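Local structure of amine Dehydrogenase (Pseudomonas putida, 1JMX) at residues 33-41 with 71-79; 262-270 with 278-286. The protein is the beta-propeller subunit of a quinohemoprotein amine dehydrogenase, an enzyme that oxidises primary amines and probably passes the electrons on through heme c. All coordinates share one frame; numbering follows the deposited sequence.

Contact 1 (33-41 with 71-79); sequences VYKSCVMPD and DLDTCKNTF
A disulfide between C37 and C75 is the covalent part of this contact, joining strand 32-38 to the turn that follows strand 66-71. The two strands belong to neighbouring four-stranded sheets, successive blades of the propeller, so the bond staples one blade to the next. It has a left-handed twist (C-S-S-C torsion -78°), and C37 CA and C75 CA lie 5.3 Å apart. Each sulfur stands beside its own backbone N, which brings the two sulfurs together between the segments.

The polar part belongs to K35. Its chain is bent at the CG-CD bond (chi3 -64°), and the ammonium reaches the turn, where K35 NZ donates to L72 O at 2.9 Å. The ammonium lies in the carbonyl plane, at a C=O...N angle of 148°. D73 O lies 3.0 Å from K35 NZ but at a poor angle for a bond. P5 O accepts a further hydrogen bond from the same nitrogen. A long, flexible lysine suits this place, since its methylenes can run past the disulfide, K35 CE lying 3.9 Å from C75 SG, and still deliver a donor to the turn carbonyl.

Van der Waals contact adds a little: the ring of P40 lies against the side chain of N77, with P40 CG 4.2 Å from N77 CG.

Within the turn, D71 OD2 accepts from D73 N at 3.1 Å, an Asx turn, and T74 OG1 donates to D71 OD1 at 2.7 Å. The carboxylate of D73 accepts from the backbone N of L7 and forms salt bridges with R55 and with R349, the C-terminal residue.

The chemistry implies a seam fixed by one covalent bond, with a buried lysine whose positive charge is probably eased by backbone carbonyls from two parts of the chain.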
# COMPACT_ATOMS: atom_id res chain seq x y z
N VAL B 33 31.88 -9.42 -17.54
CA VAL B 33 32.28 -8.87 -16.26
C VAL B 33 33.81 -8.91 -16.14
O VAL B 33 34.43 -9.97 -16.19
CB VAL B 33 31.65 -9.64 -15.08
CG1 VAL B 33 32.11 -9.06 -13.74
CG2 VAL B 33 30.13 -9.58 -15.19
N TYR B 34 34.42 -7.73 -16.07
CA TYR B 34 35.86 -7.61 -15.95
C TYR B 34 36.34 -7.99 -14.55
O TYR B 34 37.27 -8.79 -14.39
CB TYR B 34 36.29 -6.18 -16.30
CG TYR B 34 37.78 -6.02 -16.42
CD1 TYR B 34 38.45 -6.42 -17.57
CD2 TYR B 34 38.52 -5.47 -15.37
CE1 TYR B 34 39.84 -6.28 -17.68
CE2 TYR B 34 39.90 -5.32 -15.47
CZ TYR B 34 40.55 -5.72 -16.63
OH TYR B 34 41.91 -5.58 -16.73
N LYS B 35 35.68 -7.43 -13.54
CA LYS B 35 35.99 -7.71 -12.14
C LYS B 35 34.83 -7.30 -11.23
O LYS B 35 33.93 -6.58 -11.64
CB LYS B 35 37.29 -6.99 -11.72
CG LYS B 35 37.19 -5.47 -11.65
CD LYS B 35 38.53 -4.80 -11.39
CE LYS B 35 39.08 -5.19 -10.03
NZ LYS B 35 40.44 -4.62 -9.84
N SER B 36 34.88 -7.78 -10.00
CA SER B 36 33.85 -7.49 -9.01
C SER B 36 34.51 -7.06 -7.71
O SER B 36 35.54 -7.60 -7.33
CB SER B 36 32.98 -8.72 -8.76
OG SER B 36 32.41 -9.20 -9.96
N CYS B 37 33.91 -6.08 -7.05
CA CYS B 37 34.43 -5.58 -5.79
C CYS B 37 33.33 -5.71 -4.75
O CYS B 37 32.18 -5.37 -5.02
CB CYS B 37 34.80 -4.09 -5.88
SG CYS B 37 36.18 -3.58 -6.97
N VAL B 38 33.66 -6.25 -3.59
CA VAL B 38 32.67 -6.34 -2.53
C VAL B 38 32.75 -5.00 -1.80
O VAL B 38 33.84 -4.48 -1.53
CB VAL B 38 32.96 -7.50 -1.56
CG1 VAL B 38 31.94 -7.53 -0.45
CG2 VAL B 38 32.94 -8.82 -2.32
N MET B 39 31.59 -4.40 -1.57
CA MET B 39 31.52 -3.12 -0.90
C MET B 39 31.29 -3.23 0.60
O MET B 39 30.72 -4.21 1.09
CB MET B 39 30.46 -2.23 -1.56
CG MET B 39 30.87 -1.81 -2.95
SD MET B 39 29.84 -0.50 -3.57
CE MET B 39 28.27 -1.37 -3.70
N PRO B 40 31.79 -2.24 1.35
CA PRO B 40 31.65 -2.22 2.80
C PRO B 40 30.24 -1.92 3.28
O PRO B 40 29.46 -1.26 2.60
CB PRO B 40 32.63 -1.13 3.21
CG PRO B 40 32.52 -0.17 2.07
CD PRO B 40 32.53 -1.06 0.88
N ASP B 41 29.94 -2.40 4.48
CA ASP B 41 28.65 -2.20 5.12
C ASP B 41 27.47 -2.83 4.37
O ASP B 41 27.56 -3.98 3.93
CB ASP B 41 28.46 -0.72 5.46
CG ASP B 41 29.54 -0.20 6.40
OD1 ASP B 41 30.08 -1.00 7.20
OD2 ASP B 41 29.87 1.01 6.33
N ASP B 71 38.43 2.38 -5.02
CA ASP B 71 39.38 2.41 -6.13
C ASP B 71 39.14 1.15 -6.94
O ASP B 71 39.41 0.05 -6.47
CB ASP B 71 40.81 2.44 -5.59
CG ASP B 71 41.85 2.12 -6.66
OD1 ASP B 71 42.93 1.62 -6.30
OD2 ASP B 71 41.61 2.35 -7.87
N LEU B 72 38.64 1.30 -8.16
CA LEU B 72 38.34 0.18 -9.04
C LEU B 72 39.51 -0.74 -9.40
O LEU B 72 39.32 -1.94 -9.62
CB LEU B 72 37.67 0.68 -10.32
CG LEU B 72 36.14 0.77 -10.36
CD1 LEU B 72 35.57 1.20 -9.02
CD2 LEU B 72 35.73 1.71 -11.47
N ASP B 73 40.72 -0.19 -9.50
CA ASP B 73 41.90 -0.98 -9.84
C ASP B 73 42.28 -2.00 -8.77
O ASP B 73 42.90 -3.02 -9.08
CB ASP B 73 43.12 -0.09 -10.09
CG ASP B 73 43.10 0.58 -11.45
OD1 ASP B 73 42.25 0.25 -12.30
OD2 ASP B 73 43.97 1.45 -11.68
N THR B 74 41.91 -1.73 -7.53
CA THR B 74 42.26 -2.63 -6.44
C THR B 74 41.08 -3.01 -5.55
O THR B 74 41.21 -3.87 -4.68
CB THR B 74 43.33 -1.96 -5.52
OG1 THR B 74 42.79 -0.75 -4.95
CG2 THR B 74 44.59 -1.61 -6.32
N CYS B 75 39.94 -2.36 -5.77
CA CYS B 75 38.74 -2.58 -4.97
C CYS B 75 38.89 -2.03 -3.56
O CYS B 75 38.15 -2.44 -2.66
CB CYS B 75 38.36 -4.06 -4.89
SG CYS B 75 37.73 -4.78 -6.43
N LYS B 76 39.83 -1.11 -3.36
CA LYS B 76 40.07 -0.54 -2.04
C LYS B 76 39.16 0.62 -1.64
O LYS B 76 38.95 1.55 -2.40
CB LYS B 76 41.53 -0.11 -1.89
CG LYS B 76 41.92 0.17 -0.44
CD LYS B 76 42.94 1.29 -0.29
CE LYS B 76 44.33 0.88 -0.76
NZ LYS B 76 45.31 2.01 -0.64
N ASN B 77 38.65 0.56 -0.41
CA ASN B 77 37.80 1.60 0.15
C ASN B 77 38.72 2.73 0.61
O ASN B 77 39.33 2.67 1.67
CB ASN B 77 37.01 1.03 1.33
CG ASN B 77 36.05 2.03 1.95
OD1 ASN B 77 35.77 3.08 1.38
ND2 ASN B 77 35.55 1.71 3.13
N THR B 78 38.84 3.75 -0.24
CA THR B 78 39.72 4.89 0.02
C THR B 78 39.07 6.11 0.68
O THR B 78 39.76 7.02 1.15
CB THR B 78 40.36 5.37 -1.30
OG1 THR B 78 39.33 5.76 -2.22
CG2 THR B 78 41.21 4.27 -1.92
N PHE B 79 37.74 6.15 0.68
CA PHE B 79 37.04 7.28 1.27
C PHE B 79 35.75 6.83 1.90
O PHE B 79 35.11 5.90 1.44
CB PHE B 79 36.75 8.33 0.19
CG PHE B 79 35.92 9.48 0.68
CD1 PHE B 79 36.51 10.54 1.36
CD2 PHE B 79 34.55 9.52 0.45
CE1 PHE B 79 35.76 11.62 1.79
CE2 PHE B 79 33.78 10.60 0.88
CZ PHE B 79 34.39 11.65 1.56

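Contact 2 (262-270 with 278-286); sequences RSPKDPNQI and AKYDLKQRK
N268 and D281 meet with their flat ends strongly turned against each other, the amide and carboxylate planes 78° apart. N268 ND2 donates to D281 OD1 at 3.0 Å; the acceptor lies close to the amide plane, whereas the donor stands above the carboxylate plane. From the other face of that plane comes Q284 N, 2.9 Å from D281 OD1, closing an Asx motif. The side chain of N268 extends with CG opposite the backbone N (chi1 179°), which carries its amide to the turn at 281-284, where N268 OD1 accepts from K283 N at 3.0 Å. Its backbone serves too: L282 N donates to N268 O at 2.8 Å. An asparagine suits this corner because one amide both gives and takes.

I270 and Y280 form an antiparallel hydrogen-bonded pair, and their side chains cross on one face of the sheet, I270 CG2 touching Y280 CB at 3.7 Å. The tyrosine ring then leads away to F250, which it meets edge-to-face, and its hydroxyl bonds that of Y257. L282 comes in at about a right angle to I270, its CD2 pressed 3.4 Å from I270 CB, a tight fit beside F250, which both side chains touch.

On the other face, Q269 and D281 form the non-hydrogen-bonded pair. K279, extended, crosses Q269 obliquely, with K279 CE 3.6 Å from Q269 NE2, and carries its ammonium on to P323 O.

Gripped from both faces of its plane, D281 OD1 is held in orientation, and its two donors probably favour the ionised carboxylate.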
# COMPACT_ATOMS: atom_id res chain seq x y z
N ARG B 262 19.54 10.76 -24.55
CA ARG B 262 19.72 11.11 -25.94
C ARG B 262 20.95 10.39 -26.42
O ARG B 262 21.94 10.26 -25.68
CB ARG B 262 19.87 12.61 -26.12
CG ARG B 262 18.56 13.31 -26.08
CD ARG B 262 18.64 14.54 -26.88
NE ARG B 262 19.22 15.63 -26.13
CZ ARG B 262 19.46 16.83 -26.65
NH1 ARG B 262 19.20 17.07 -27.93
NH2 ARG B 262 19.86 17.83 -25.86
N SER B 263 20.86 9.87 -27.64
CA SER B 263 21.95 9.14 -28.24
C SER B 263 23.08 10.10 -28.55
O SER B 263 22.84 11.21 -29.04
CB SER B 263 21.48 8.48 -29.54
OG SER B 263 22.54 7.82 -30.19
N PRO B 264 24.31 9.74 -28.16
CA PRO B 264 25.48 10.59 -28.42
C PRO B 264 25.82 10.55 -29.93
O PRO B 264 26.53 11.41 -30.46
CB PRO B 264 26.56 9.95 -27.55
CG PRO B 264 26.16 8.51 -27.49
CD PRO B 264 24.67 8.60 -27.29
N LYS B 265 25.27 9.53 -30.60
CA LYS B 265 25.43 9.26 -32.03
C LYS B 265 24.48 10.18 -32.80
O LYS B 265 24.87 10.83 -33.77
CB LYS B 265 25.07 7.78 -32.25
CG LYS B 265 25.32 7.21 -33.63
CD LYS B 265 25.12 5.70 -33.54
CE LYS B 265 25.42 4.99 -34.84
NZ LYS B 265 25.31 3.50 -34.62
N ASP B 266 23.21 10.21 -32.38
CA ASP B 266 22.21 11.08 -32.99
C ASP B 266 21.41 11.65 -31.82
O ASP B 266 20.59 10.95 -31.21
CB ASP B 266 21.31 10.34 -33.98
CG ASP B 266 20.29 11.27 -34.65
OD1 ASP B 266 19.41 10.75 -35.37
OD2 ASP B 266 20.33 12.50 -34.48
N PRO B 267 21.66 12.92 -31.48
CA PRO B 267 21.01 13.66 -30.40
C PRO B 267 19.54 13.94 -30.63
O PRO B 267 18.83 14.32 -29.71
CB PRO B 267 21.82 14.95 -30.35
CG PRO B 267 22.18 15.16 -31.78
CD PRO B 267 22.65 13.78 -32.17
N ASN B 268 19.08 13.78 -31.87
CA ASN B 268 17.68 14.02 -32.16
C ASN B 268 16.84 12.81 -31.75
O ASN B 268 15.61 12.82 -31.85
CB ASN B 268 17.49 14.32 -33.65
CG ASN B 268 16.04 14.55 -34.01
OD1 ASN B 268 15.47 15.59 -33.69
ND2 ASN B 268 15.42 13.55 -34.64
N GLN B 269 17.50 11.76 -31.29
CA GLN B 269 16.80 10.57 -30.86
C GLN B 269 16.96 10.40 -29.37
O GLN B 269 18.07 10.45 -28.85
CB GLN B 269 17.36 9.34 -31.57
CG GLN B 269 17.29 9.38 -33.08
CD GLN B 269 17.86 8.13 -33.71
OE1 GLN B 269 18.78 7.50 -33.16
NE2 GLN B 269 17.32 7.74 -34.86
N ILE B 270 15.83 10.24 -28.69
CA ILE B 270 15.82 10.03 -27.25
C ILE B 270 15.18 8.65 -26.98
O ILE B 270 14.18 8.28 -27.59
CB ILE B 270 15.06 11.15 -26.50
CG1 ILE B 270 15.25 10.98 -24.98
CG2 ILE B 270 13.58 11.14 -26.88
CD1 ILE B 270 14.68 12.09 -24.17
N ALA B 278 11.38 2.64 -25.77
CA ALA B 278 10.88 3.45 -26.88
C ALA B 278 11.94 4.37 -27.46
O ALA B 278 12.78 4.91 -26.74
CB ALA B 278 9.66 4.23 -26.47
N LYS B 279 11.86 4.57 -28.77
CA LYS B 279 12.79 5.39 -29.53
C LYS B 279 11.98 6.54 -30.11
O LYS B 279 11.04 6.31 -30.86
CB LYS B 279 13.39 4.54 -30.66
CG LYS B 279 14.49 5.18 -31.44
CD LYS B 279 15.14 4.13 -32.34
CE LYS B 279 16.17 4.76 -33.25
NZ LYS B 279 16.91 3.75 -34.06
N TYR B 280 12.31 7.77 -29.73
CA TYR B 280 11.58 8.93 -30.21
C TYR B 280 12.38 9.90 -31.04
O TYR B 280 13.59 10.06 -30.86
CB TYR B 280 10.98 9.72 -29.04
CG TYR B 280 9.81 9.05 -28.41
CD1 TYR B 280 9.99 8.06 -27.45
CD2 TYR B 280 8.52 9.38 -28.78
CE1 TYR B 280 8.90 7.41 -26.88
CE2 TYR B 280 7.42 8.74 -28.22
CZ TYR B 280 7.63 7.75 -27.27
OH TYR B 280 6.55 7.09 -26.74
N ASP B 281 11.67 10.62 -31.90
CA ASP B 281 12.25 11.64 -32.75
C ASP B 281 11.90 12.94 -32.03
O ASP B 281 10.73 13.28 -31.93
CB ASP B 281 11.57 11.61 -34.12
CG ASP B 281 12.26 12.49 -35.13
OD1 ASP B 281 12.41 13.70 -34.87
OD2 ASP B 281 12.64 11.96 -36.20
N LEU B 282 12.90 13.61 -31.47
CA LEU B 282 12.68 14.86 -30.73
C LEU B 282 12.05 15.96 -31.58
O LEU B 282 11.11 16.62 -31.16
CB LEU B 282 13.99 15.41 -30.16
CG LEU B 282 14.58 15.00 -28.81
CD1 LEU B 282 13.58 15.23 -27.68
CD2 LEU B 282 15.00 13.56 -28.87
N LYS B 283 12.64 16.19 -32.75
CA LYS B 283 12.16 17.22 -33.67
C LYS B 283 10.68 16.99 -34.01
O LYS B 283 9.83 17.86 -33.76
CB LYS B 283 13.02 17.21 -34.95
CG LYS B 283 12.68 18.30 -35.98
CD LYS B 283 13.53 18.18 -37.27
CE LYS B 283 12.86 17.31 -38.36
NZ LYS B 283 11.70 17.99 -39.04
N GLN B 284 10.38 15.79 -34.50
CA GLN B 284 9.02 15.43 -34.90
C GLN B 284 8.08 15.08 -33.76
O GLN B 284 6.88 14.95 -33.98
CB GLN B 284 9.05 14.28 -35.90
CG GLN B 284 9.79 14.61 -37.20
CD GLN B 284 9.47 13.65 -38.33
OE1 GLN B 284 8.64 13.95 -39.20
NE2 GLN B 284 10.11 12.48 -38.32
N ARG B 285 8.61 14.94 -32.54
CA ARG B 285 7.80 14.58 -31.37
C ARG B 285 7.03 13.30 -31.68
O ARG B 285 5.89 13.11 -31.25
CB ARG B 285 6.80 15.69 -31.05
CG ARG B 285 7.39 17.00 -30.54
CD ARG B 285 6.23 17.82 -30.02
NE ARG B 285 6.60 19.12 -29.48
CZ ARG B 285 5.86 19.78 -28.59
NH1 ARG B 285 4.71 19.25 -28.14
NH2 ARG B 285 6.22 20.99 -28.17
N LYS B 286 7.70 12.41 -32.40
CA LYS B 286 7.12 11.16 -32.86
C LYS B 286 7.88 9.91 -32.42
O LYS B 286 9.11 9.87 -32.45
CB LYS B 286 7.08 11.20 -34.40
CG LYS B 286 6.54 9.95 -35.08
CD LYS B 286 7.08 9.81 -36.51
CE LYS B 286 8.41 9.03 -36.56
NZ LYS B 286 9.51 9.64 -35.71

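Overall arrangement
Contact 1 lies between blades, contact 2 inside one: 33-41 and 71-79 come from different sheets, whereas 262-270 and 278-286 include parts of the two middle strands of a single sheet. Both are partly buried, on opposite sides of the chain's centre, their own centres 35 Å apart, and they share no element. Place shapes chemistry. With no shared ladder of backbone bonds, the seam of contact 1 uses a disulfide and a lysine reaching a turn carbonyl. Contact 2 already has antiparallel pairing, to which an asparagine amide and aliphatic packing add, and it buries more surface, 442 against 304 Å².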